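Local coordinates for probable sulfate-binding lipoprotein SubI (PDB 6DDN) that probably captures sulfate outside the cytoplasmic membrane as the binding lipoprotein of a sulfate uptake system, at residues A[71-75]-A[76-80]; A[286-289]-A[290-294]; A[276-279]-A[280-284]; A[60-63]-A[64-68]; A[96-99]-A[100-104]. All coordinates share one frame; numbering follows the deposited sequence.

How the contacts relate
Contacts 1 and 4 sit at opposite ends of helix 63-74: contact 4, with its centre about 11 Å from the centre of the chain, starts the helix beside a bound sulfate, whereas contact 1, about 25 Å out, ends it in a partly exposed turn. Contacts 2 and 3 lie on the consecutive helices 287-295 and 274-284. Both helices pack against helix 63-74; aromatic rings join contacts 1 to 4, and buried amides link contacts 2 and 3. Contact 5 stands apart, at the end of helix 91-99, and touches none of the others. Regular helical bonding dominates contacts 2 and 3; side-chain oxygens, glycines and the first or last carbonyls do more of the work at the helix ends.

Contact 1. Residues A[71-75]-A[76-80]; sequences PAFNA and SEQGR
Gly79 CA rests over one face of the Phe73 ring where helix 63-74 ends, in the turn that leads on to strand 83-88; this helix is the crossover of a beta-alpha-beta unit in the periplasmic binding-protein fold. The CH-pi contact measures 3.6 Å from Gly79 CA to the ring centroid and falls 15° off the normal. Phe73 has CG opposite the backbone N (chi1 176°), which places the ring against Gly79. Gln78 comes at the same ring obliquely, its CG 3.9 Å from Phe73 CE1, with the amide plane turned 61° from the ring plane. Beyond, the ring meets those of Phe280 and Phe283, both on helix 274-284. Phe73 O gathers the turn: Ser76 N donates to it at 3.0 Å from above the carbonyl plane. Ser76 OG is 2.8 Å from Phe73 O and 2.7 Å from Gln78 OE1; its single proton can serve one at a time, and the choice is not settled. Ser76 OG also takes a weak bond from Gly79 N. Asn74 ties the turn by its side chain: with CG beside the backbone N, ND2 donates to Gly79 O at 2.9 Å in a nearly straight bond, the acceptor almost in the amide plane. ND2 also bonds to Val82 O, tying the helix end to the approach to the next strand. A final bridge is a CA-H...O contact, with Arg80 CA 3.4 Å from Asn74 O.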
# COMPACT_ATOMS: atom_id res chain seq x y z
N PRO A 71 -15.83 -12.13 5.14
CA PRO A 71 -16.87 -13.17 5.00
C PRO A 71 -16.30 -14.58 4.97
O PRO A 71 -16.90 -15.49 5.55
CB PRO A 71 -17.55 -12.80 3.67
CG PRO A 71 -17.32 -11.34 3.53
CD PRO A 71 -15.95 -11.11 4.09
N ALA A 72 -15.16 -14.78 4.31
CA ALA A 72 -14.52 -16.09 4.33
C ALA A 72 -14.03 -16.44 5.72
O ALA A 72 -14.12 -17.60 6.15
CB ALA A 72 -13.36 -16.13 3.34
N PHE A 73 -13.51 -15.46 6.45
CA PHE A 73 -13.12 -15.69 7.84
C PHE A 73 -14.33 -16.08 8.68
O PHE A 73 -14.28 -17.04 9.45
CB PHE A 73 -12.44 -14.44 8.39
CG PHE A 73 -12.09 -14.53 9.85
CD1 PHE A 73 -11.25 -15.52 10.31
CD2 PHE A 73 -12.60 -13.60 10.74
CE1 PHE A 73 -10.93 -15.60 11.65
CE2 PHE A 73 -12.27 -13.67 12.08
CZ PHE A 73 -11.44 -14.67 12.54
N ASN A 74 -15.43 -15.34 8.52
CA ASN A 74 -16.63 -15.61 9.31
C ASN A 74 -17.27 -16.95 8.97
O ASN A 74 -18.09 -17.44 9.76
CB ASN A 74 -17.65 -14.48 9.12
CG ASN A 74 -17.21 -13.18 9.77
OD1 ASN A 74 -17.32 -12.11 9.19
ND2 ASN A 74 -16.69 -13.29 11.00
N ALA A 75 -16.93 -17.55 7.84
CA ALA A 75 -17.43 -18.86 7.48
C ALA A 75 -16.48 -19.99 7.88
O ALA A 75 -16.70 -21.14 7.49
CB ALA A 75 -17.70 -18.93 5.97
N SER A 76 -15.44 -19.68 8.66
CA SER A 76 -14.48 -20.67 9.11
C SER A 76 -14.73 -21.01 10.58
O SER A 76 -15.53 -20.37 11.27
CB SER A 76 -13.05 -20.16 8.92
OG SER A 76 -12.70 -19.26 9.96
N GLU A 77 -14.03 -22.05 11.05
CA GLU A 77 -14.25 -22.54 12.41
C GLU A 77 -13.91 -21.47 13.44
O GLU A 77 -14.72 -21.16 14.33
CB GLU A 77 -13.44 -23.81 12.66
CG GLU A 77 -12.02 -23.80 12.10
CD GLU A 77 -11.12 -24.84 12.75
OE1 GLU A 77 -11.04 -24.86 14.00
OE2 GLU A 77 -10.49 -25.63 12.02
N GLN A 78 -12.72 -20.88 13.34
CA GLN A 78 -12.29 -19.86 14.29
C GLN A 78 -12.90 -18.49 14.01
O GLN A 78 -12.80 -17.61 14.87
CB GLN A 78 -10.76 -19.74 14.28
CG GLN A 78 -10.19 -19.21 12.97
CD GLN A 78 -10.08 -20.28 11.90
OE1 GLN A 78 -11.08 -20.82 11.44
NE2 GLN A 78 -8.85 -20.58 11.49
N GLY A 79 -13.54 -18.30 12.86
CA GLY A 79 -14.05 -17.00 12.49
C GLY A 79 -15.55 -16.84 12.64
O GLY A 79 -16.07 -15.72 12.55
N ARG A 80 -16.26 -17.94 12.87
CA ARG A 80 -17.70 -17.86 13.08
C ARG A 80 -17.99 -17.12 14.37
O ARG A 80 -17.49 -17.49 15.44
CB ARG A 80 -18.31 -19.26 13.11
CG ARG A 80 -19.83 -19.28 13.22
CD ARG A 80 -20.44 -20.20 12.17
NE ARG A 80 -20.50 -19.57 10.85
CZ ARG A 80 -21.52 -18.84 10.41
NH1 ARG A 80 -21.48 -18.30 9.20
NH2 ARG A 80 -22.58 -18.65 11.18

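Contact 2. Residues A[286-289]-A[290-294]; sequences TVQA and QKLWA
Gln290 N donates to Thr286 O at 3.0 Å, the first i to i-4 bond across the opening of helix 287-295. Thr286 is the N-cap: its OG1 accepts from Ala289 N at 3.2 Å and also bonds to Phe283 O, at the end of the preceding helix. The Gln290 side chain folds at chi2, with CG 3.2 Å from Thr286 O, and its buried amide is well supplied: OE1 bonds to Asp302 N, while NE2 bonds to Pro137 O and Gln284 O. Lys291 follows with a backbone bond to Val287 O; its stretched chain runs alongside Val287 in the same direction, CE 4.0 Å from Val287 CG1. Leu292 N donates to Gln288 O, and Leu292 CD1 lies beside Gln288 CG at 4.1 Å. Both these side chains also touch Ala72 of helix 63-74. Trp293 N gives a nearly straight bond (173°) to Ala289 O, 2.9 Å away, with CD1 of the indole 3.1 Å from that oxygen. Its ring is wedged among aromatics, stacked with Phe138 and edge-to-face with Trp66 and Phe298, and NE1 bonds to Gln284 OE1. Ala294 N continues the helix by bonding to Gln290 O. One helix thus shows two chemistries: its buried amide and indole groups lock neighbouring elements together through directed bonds, while Val287 and Lys291 on the exposed face meet by side-chain carbons.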
# COMPACT_ATOMS: atom_id res chain seq x y z
N THR A 286 -3.61 -18.20 5.03
CA THR A 286 -4.15 -19.44 4.50
C THR A 286 -4.19 -19.38 2.97
O THR A 286 -4.13 -18.31 2.36
CB THR A 286 -5.56 -19.69 5.04
OG1 THR A 286 -6.43 -18.64 4.62
CG2 THR A 286 -5.54 -19.77 6.56
N VAL A 287 -4.30 -20.56 2.36
CA VAL A 287 -4.36 -20.63 0.91
C VAL A 287 -5.57 -19.87 0.39
O VAL A 287 -5.48 -19.10 -0.58
CB VAL A 287 -4.36 -22.10 0.45
CG1 VAL A 287 -4.90 -22.22 -0.97
CG2 VAL A 287 -2.97 -22.69 0.56
N GLN A 288 -6.72 -20.04 1.04
CA GLN A 288 -7.95 -19.39 0.58
C GLN A 288 -7.83 -17.87 0.65
O GLN A 288 -8.11 -17.17 -0.33
CB GLN A 288 -9.14 -19.87 1.41
CG GLN A 288 -10.47 -19.32 0.94
CD GLN A 288 -11.57 -19.47 1.98
OE1 GLN A 288 -11.30 -19.79 3.14
NE2 GLN A 288 -12.81 -19.25 1.56
N ALA A 289 -7.40 -17.35 1.80
CA ALA A 289 -7.29 -15.90 1.95
C ALA A 289 -6.29 -15.31 0.96
O ALA A 289 -6.52 -14.23 0.41
CB ALA A 289 -6.89 -15.55 3.38
N GLN A 290 -5.18 -16.01 0.71
CA GLN A 290 -4.22 -15.53 -0.27
C GLN A 290 -4.82 -15.50 -1.66
O GLN A 290 -4.57 -14.56 -2.44
CB GLN A 290 -2.96 -16.40 -0.24
CG GLN A 290 -2.11 -16.21 1.00
CD GLN A 290 -1.35 -14.90 0.97
OE1 GLN A 290 -0.32 -14.78 0.31
NE2 GLN A 290 -1.85 -13.91 1.70
N LYS A 291 -5.62 -16.51 -2.01
CA LYS A 291 -6.35 -16.47 -3.27
C LYS A 291 -7.31 -15.28 -3.31
O LYS A 291 -7.44 -14.62 -4.35
CB LYS A 291 -7.12 -17.77 -3.48
CG LYS A 291 -6.30 -18.94 -3.98
CD LYS A 291 -7.18 -20.16 -4.18
CE LYS A 291 -6.38 -21.38 -4.61
NZ LYS A 291 -7.13 -22.64 -4.34
N LEU A 292 -7.97 -14.99 -2.19
CA LEU A 292 -8.96 -13.92 -2.16
C LEU A 292 -8.31 -12.56 -2.34
O LEU A 292 -8.79 -11.73 -3.12
CB LEU A 292 -9.75 -13.98 -0.85
CG LEU A 292 -10.65 -15.20 -0.67
CD1 LEU A 292 -11.10 -15.29 0.77
CD2 LEU A 292 -11.83 -15.16 -1.62
N TRP A 293 -7.21 -12.31 -1.62
CA TRP A 293 -6.46 -11.07 -1.82
C TRP A 293 -6.03 -10.93 -3.28
O TRP A 293 -6.20 -9.86 -3.88
CB TRP A 293 -5.24 -11.04 -0.90
CG TRP A 293 -5.55 -10.72 0.53
CD1 TRP A 293 -5.51 -11.59 1.58
CD2 TRP A 293 -5.93 -9.45 1.07
NE1 TRP A 293 -5.85 -10.93 2.74
CE2 TRP A 293 -6.11 -9.62 2.45
CE3 TRP A 293 -6.13 -8.18 0.51
CZ2 TRP A 293 -6.48 -8.57 3.29
CZ3 TRP A 293 -6.50 -7.14 1.35
CH2 TRP A 293 -6.68 -7.34 2.72
N ALA A 294 -5.48 -12.00 -3.85
CA ALA A 294 -5.09 -11.98 -5.25
C ALA A 294 -6.27 -11.63 -6.14
O ALA A 294 -6.18 -10.74 -6.99
CB ALA A 294 -4.50 -13.34 -5.65

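Contact 3. Residues A[276-279]-A[280-284]; sequences AATA and FRNFQ. With SO4 (sulfate ion), chain F.
Thr278 CG2 lies over one face of the Arg281 guanidinium, 3.6 Å from NH2, on helix 274-284, one of the helices covering the sheet of the periplasmic binding-protein fold. The same methyl is 3.5 Å from Asn282 ND2, and Thr278 runs alongside each of the two, pointing the same way. Thr278 can offer CG2 because its OG1 turns back beside the backbone N, where it bonds to Leu274 O. Arg281 and Asn282 are coupled in turn: the arginine grips OD1 side-on with two nitrogens, NE at 2.9 Å and NH2 at 2.6 Å. NH2 meets OD1 on a lone pair in the plane of the Asn282 amide carbonyl, whereas NE comes in tilted from it. Two bonds to one oxygen keep OD1 at the edge of the guanidinium, close to its plane, and chi3 of 70° bends the arginine chain to bring the groups together. Behind this polar group run regular helical bonds, including Asn282 N to Thr278 O at 2.9 Å. On the buried side Phe280 packs on Ile70, Leu106 and Ile54, while Phe283 touches Ala72. Arg281 also touches Leu265, Val267 and Leu106, and so spans from the sheet to the helix surface. At the N-terminal end Ala276 N faces a sulfate, probably from the crystallisation liquor and also bonded by His273 ND1, though this backbone bond is modelled implausibly short. Farther along, Gln284 folds back on its own helix, NE2 donating at 2.9 Å to Phe280 O, which lies in the plane of the Gln284 amide.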
# COMPACT_ATOMS: atom_id res chain seq x y z
N ALA A 276 -9.06 -14.01 19.09
CA ALA A 276 -9.66 -13.77 17.78
C ALA A 276 -8.72 -12.97 16.88
O ALA A 276 -8.62 -13.25 15.68
CB ALA A 276 -11.00 -13.05 17.93
N ALA A 277 -8.03 -11.97 17.44
CA ALA A 277 -7.13 -11.15 16.65
C ALA A 277 -6.02 -11.99 16.03
O ALA A 277 -5.66 -11.79 14.86
CB ALA A 277 -6.55 -10.02 17.50
N THR A 278 -5.46 -12.93 16.79
CA THR A 278 -4.46 -13.83 16.22
C THR A 278 -5.09 -14.75 15.17
O THR A 278 -4.48 -15.01 14.13
CB THR A 278 -3.80 -14.66 17.32
OG1 THR A 278 -3.27 -13.78 18.32
CG2 THR A 278 -2.67 -15.50 16.75
N ALA A 279 -6.29 -15.24 15.44
CA ALA A 279 -6.98 -16.09 14.47
C ALA A 279 -7.24 -15.33 13.17
O ALA A 279 -7.05 -15.87 12.08
CB ALA A 279 -8.28 -16.62 15.05
N PHE A 280 -7.66 -14.06 13.28
CA PHE A 280 -7.93 -13.27 12.09
C PHE A 280 -6.65 -12.94 11.33
O PHE A 280 -6.68 -12.82 10.10
CB PHE A 280 -8.67 -11.99 12.46
CG PHE A 280 -9.19 -11.23 11.28
CD1 PHE A 280 -9.82 -11.89 10.24
CD2 PHE A 280 -9.07 -9.86 11.21
CE1 PHE A 280 -10.31 -11.20 9.15
CE2 PHE A 280 -9.56 -9.16 10.12
CZ PHE A 280 -10.18 -9.83 9.09
N ARG A 281 -5.53 -12.78 12.04
CA ARG A 281 -4.27 -12.51 11.36
C ARG A 281 -3.74 -13.75 10.65
O ARG A 281 -3.32 -13.69 9.49
CB ARG A 281 -3.23 -11.98 12.35
CG ARG A 281 -1.87 -11.72 11.72
CD ARG A 281 -0.75 -11.87 12.72
NE ARG A 281 -0.57 -13.26 13.13
CZ ARG A 281 0.04 -13.64 14.25
NH1 ARG A 281 0.53 -12.72 15.08
NH2 ARG A 281 0.16 -14.93 14.54
N ASN A 282 -3.74 -14.89 11.35
CA ASN A 282 -3.24 -16.13 10.76
C ASN A 282 -4.10 -16.59 9.60
O ASN A 282 -3.59 -17.20 8.65
CB ASN A 282 -3.15 -17.22 11.83
CG ASN A 282 -2.12 -16.91 12.90
OD1 ASN A 282 -1.30 -16.01 12.74
ND2 ASN A 282 -2.16 -17.66 14.00
N PHE A 283 -5.40 -16.29 9.64
CA PHE A 283 -6.28 -16.67 8.54
C PHE A 283 -5.84 -16.03 7.22
O PHE A 283 -6.09 -16.59 6.15
CB PHE A 283 -7.73 -16.28 8.86
CG PHE A 283 -8.71 -16.64 7.78
CD1 PHE A 283 -9.17 -17.94 7.66
CD2 PHE A 283 -9.18 -15.68 6.90
CE1 PHE A 283 -10.08 -18.28 6.67
CE2 PHE A 283 -10.09 -16.01 5.92
CZ PHE A 283 -10.54 -17.31 5.80
N GLN A 284 -5.18 -14.87 7.29
CA GLN A 284 -4.77 -14.18 6.07
C GLN A 284 -3.75 -14.98 5.28
O GLN A 284 -3.73 -14.92 4.04
CB GLN A 284 -4.20 -12.80 6.42
CG GLN A 284 -5.15 -11.92 7.21
CD GLN A 284 -6.54 -11.90 6.61
OE1 GLN A 284 -6.70 -11.80 5.39
NE2 GLN A 284 -7.55 -12.01 7.46
S SO4 F . -11.07 -13.60 22.32
O1 SO4 F . -11.55 -12.23 22.52
O2 SO4 F . -12.22 -14.50 22.27
O3 SO4 F . -10.34 -13.67 21.05
O4 SO4 F . -10.18 -13.98 23.41

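Contact 4. Residues A[60-63]-A[64-68]; sequences AVPE and PGWSA. With SO4 (sulfate ion), chain C.
Glu63 and Ser67 face each other across the first turn of helix 63-74, with OE2 3.1 Å from OG. The glutamate sets out with CG opposite its backbone N (chi1 -177°) and then bends sharply at chi2, -88°, which carries the carboxylate round to the serine; on the way it passes Pro64 at about a right angle. Ser67 turns OG between its own backbone N and carbonyl carbon (chi1 60°), where it stands 2.9 Å from Glu63 O as well, and its one proton may go to either oxygen. Glu63 O also takes the straight backbone bond from Ser67 N at 2.8 Å. Pro64, with no N-H to give, fits this opening turn, where none is required. Pro62 O closes the turn by accepting from Trp66 N at 3.2 Å, along with a weaker bond from Gly65 N. Trp66, with CG beside the backbone N, swings its pyrrole side to Pro62: Pro62 CB lies 3.5 Å from CD1, and Pro62 CG meets the indole at its edge, in plane. NE1 bonds to Asn108 OD1, which holds the ring's rotation, and Tyr88 touches both Pro62 and the indole. Just ahead, Ala60 N donates to a sulfate oxygen, O1, at 3.0 Å; Ser175 OG, Ser177 N, Gly218 N and Tyr236 OH also bond to this ion. Although it may have come from the crystallisation liquor, these neutral N-H and O-H donors recall other sulfate-binding proteins and are consistent with the ligand site, while the Glu63 carboxylate probably gains from the positive end of the helix.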
# COMPACT_ATOMS: atom_id res chain seq x y z
N ALA A 60 -5.66 3.41 3.72
CA ALA A 60 -6.73 4.05 2.96
C ALA A 60 -7.32 3.18 1.86
O ALA A 60 -8.45 3.44 1.44
CB ALA A 60 -6.23 5.36 2.35
N VAL A 61 -6.60 2.18 1.36
CA VAL A 61 -7.06 1.48 0.16
C VAL A 61 -7.22 -0.04 0.26
O VAL A 61 -7.56 -0.65 -0.77
CB VAL A 61 -6.14 1.80 -1.03
CG1 VAL A 61 -6.00 3.31 -1.23
CG2 VAL A 61 -4.78 1.16 -0.82
N PRO A 62 -7.01 -0.72 1.39
CA PRO A 62 -7.07 -2.19 1.35
C PRO A 62 -8.46 -2.77 1.48
O PRO A 62 -8.60 -4.00 1.53
CB PRO A 62 -6.20 -2.59 2.55
CG PRO A 62 -6.53 -1.55 3.55
CD PRO A 62 -6.77 -0.27 2.78
N GLU A 63 -9.50 -1.94 1.53
CA GLU A 63 -10.86 -2.43 1.75
C GLU A 63 -11.32 -3.50 0.77
O GLU A 63 -11.97 -4.46 1.21
CB GLU A 63 -11.84 -1.25 1.75
CG GLU A 63 -13.29 -1.64 2.06
CD GLU A 63 -14.07 -2.03 0.82
OE1 GLU A 63 -13.58 -1.77 -0.30
OE2 GLU A 63 -15.16 -2.61 0.96
N PRO A 64 -11.07 -3.40 -0.55
CA PRO A 64 -11.58 -4.45 -1.46
C PRO A 64 -11.12 -5.85 -1.09
O PRO A 64 -11.87 -6.81 -1.33
CB PRO A 64 -11.02 -4.02 -2.82
CG PRO A 64 -10.92 -2.54 -2.71
CD PRO A 64 -10.47 -2.29 -1.30
N GLY A 65 -9.94 -6.00 -0.51
CA GLY A 65 -9.49 -7.31 -0.09
C GLY A 65 -10.04 -7.68 1.27
O GLY A 65 -10.42 -8.84 1.49
N TRP A 66 -10.10 -6.72 2.19
CA TRP A 66 -10.60 -7.00 3.53
C TRP A 66 -12.07 -7.39 3.49
O TRP A 66 -12.49 -8.35 4.15
CB TRP A 66 -10.38 -5.80 4.44
CG TRP A 66 -8.97 -5.65 4.88
CD1 TRP A 66 -8.13 -4.61 4.61
CD2 TRP A 66 -8.21 -6.59 5.65
NE1 TRP A 66 -6.90 -4.84 5.17
CE2 TRP A 66 -6.92 -6.05 5.81
CE3 TRP A 66 -8.49 -7.84 6.21
CZ2 TRP A 66 -5.92 -6.71 6.52
CZ3 TRP A 66 -7.50 -8.49 6.91
CH2 TRP A 66 -6.23 -7.93 7.06
N SER A 67 -12.88 -6.66 2.72
CA SER A 67 -14.31 -6.96 2.65
C SER A 67 -14.59 -8.28 1.94
O SER A 67 -15.74 -8.75 1.99
CB SER A 67 -15.05 -5.82 1.95
OG SER A 67 -14.57 -5.63 0.64
N ALA A 68 -13.60 -8.88 1.28
CA ALA A 68 -13.75 -10.21 0.71
C ALA A 68 -13.22 -11.30 1.62
O ALA A 68 -13.72 -12.43 1.58
CB ALA A 68 -13.03 -10.30 -0.64
S SO4 C . -2.45 5.41 2.30
O1 SO4 C . -3.21 5.12 3.52
O2 SO4 C . -2.91 4.52 1.23
O3 SO4 C . -2.66 6.79 1.90
O4 SO4 C . -1.03 5.18 2.56

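Contact 5. Residues A[96-99]-A[100-104]; sequences RGVA and DGKPA. With SO4 (sulfate ion), chain E.
Arg96 O accepts from Asp100 N at 3.0 Å, tying the last turn of helix 91-99 to the residue that leaves it, while the arginine's side chain heads elsewhere. From CB the chain starts with CG beside the backbone N (chi1 -77°) and runs extended to NE, away from residues 100-104. CG comes to 4.0 Å from O1 and O2 of a bound sulfate, and CD to 3.5 Å from O2. NE donates to O2 across a modelled 2.5 Å, too short to be taken literally. At the tip NH1 gives the same oxygen a weak bond and also bonds to Leu173 O, while NH2 forms a salt bridge with Asp93. The sulfate sulfur lies in the guanidinium plane, at its edge, and Arg117 NH1 supplies another donor to the ion, which probably came from the crystallisation liquor. Behind this arm the helix closes in a Schellman motif. Lys102 N donates to Gly97 O at 2.8 Å, an angle of 161°, from above the carbonyl plane; Gly101 N makes the weaker 3.4 Å bond to Val98 O. Gly101, the C-prime residue, has positive phi, a conformation suited to glycine. Lys102 turns its CB onto Gly97 O, 3.1 Å away, and sends NZ off to Ser87 OG. Where the chain turns toward strand 106-108, Val98 CG1 packs on Ala104 CB at 3.6 Å, and both side chains also touch Val57 of strand 53-58.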
# COMPACT_ATOMS: atom_id res chain seq x y z
N ARG A 96 -0.95 6.97 14.05
CA ARG A 96 -0.92 7.87 15.19
C ARG A 96 -2.15 7.70 16.07
O ARG A 96 -2.06 7.72 17.30
CB ARG A 96 -0.79 9.32 14.72
CG ARG A 96 0.61 9.68 14.29
CD ARG A 96 0.65 11.00 13.55
NE ARG A 96 1.76 11.02 12.60
CZ ARG A 96 1.62 11.22 11.29
NH1 ARG A 96 2.69 11.21 10.51
NH2 ARG A 96 0.42 11.44 10.77
N GLY A 97 -3.32 7.53 15.44
CA GLY A 97 -4.54 7.32 16.21
C GLY A 97 -4.42 6.18 17.20
O GLY A 97 -4.68 6.34 18.39
N VAL A 98 -4.01 5.00 16.71
CA VAL A 98 -3.88 3.85 17.60
C VAL A 98 -2.76 4.07 18.61
O VAL A 98 -2.87 3.66 19.77
CB VAL A 98 -3.65 2.57 16.77
CG1 VAL A 98 -3.70 1.35 17.68
CG2 VAL A 98 -4.67 2.46 15.66
N ALA A 99 -1.67 4.71 18.19
CA ALA A 99 -0.58 5.01 19.11
C ALA A 99 -1.07 5.83 20.30
O ALA A 99 -0.54 5.69 21.40
CB ALA A 99 0.54 5.74 18.39
N ASP A 100 -2.07 6.67 20.09
CA ASP A 100 -2.56 7.51 21.17
C ASP A 100 -4.04 7.29 21.45
O ASP A 100 -4.81 8.25 21.56
CB ASP A 100 -2.28 8.98 20.87
CG ASP A 100 -0.83 9.36 21.11
OD1 ASP A 100 -0.37 9.24 22.27
OD2 ASP A 100 -0.14 9.77 20.15
N GLY A 101 -4.45 6.03 21.57
CA GLY A 101 -5.70 5.66 22.20
C GLY A 101 -6.73 5.01 21.31
O GLY A 101 -7.64 4.35 21.83
N LYS A 102 -6.64 5.17 19.99
CA LYS A 102 -7.69 4.67 19.11
C LYS A 102 -7.86 3.16 19.29
O LYS A 102 -6.87 2.42 19.20
CB LYS A 102 -7.38 4.98 17.65
CG LYS A 102 -8.37 4.42 16.65
CD LYS A 102 -8.31 5.20 15.35
CE LYS A 102 -9.52 4.92 14.48
NZ LYS A 102 -9.15 4.19 13.24
N PRO A 103 -9.07 2.68 19.56
CA PRO A 103 -9.26 1.24 19.75
C PRO A 103 -8.89 0.47 18.49
O PRO A 103 -9.29 0.82 17.38
CB PRO A 103 -10.76 1.13 20.07
CG PRO A 103 -11.37 2.35 19.45
CD PRO A 103 -10.34 3.43 19.61
N ALA A 104 -8.11 -0.58 18.68
CA ALA A 104 -7.67 -1.42 17.57
C ALA A 104 -7.29 -2.79 18.11
O ALA A 104 -6.68 -2.89 19.17
CB ALA A 104 -6.48 -0.80 16.83
S SO4 E . 4.99 11.09 14.41
O1 SO4 E . 4.22 10.67 15.57
O2 SO4 E . 4.08 11.51 13.35
O3 SO4 E . 5.85 12.22 14.78
O4 SO4 E . 5.82 9.99 13.95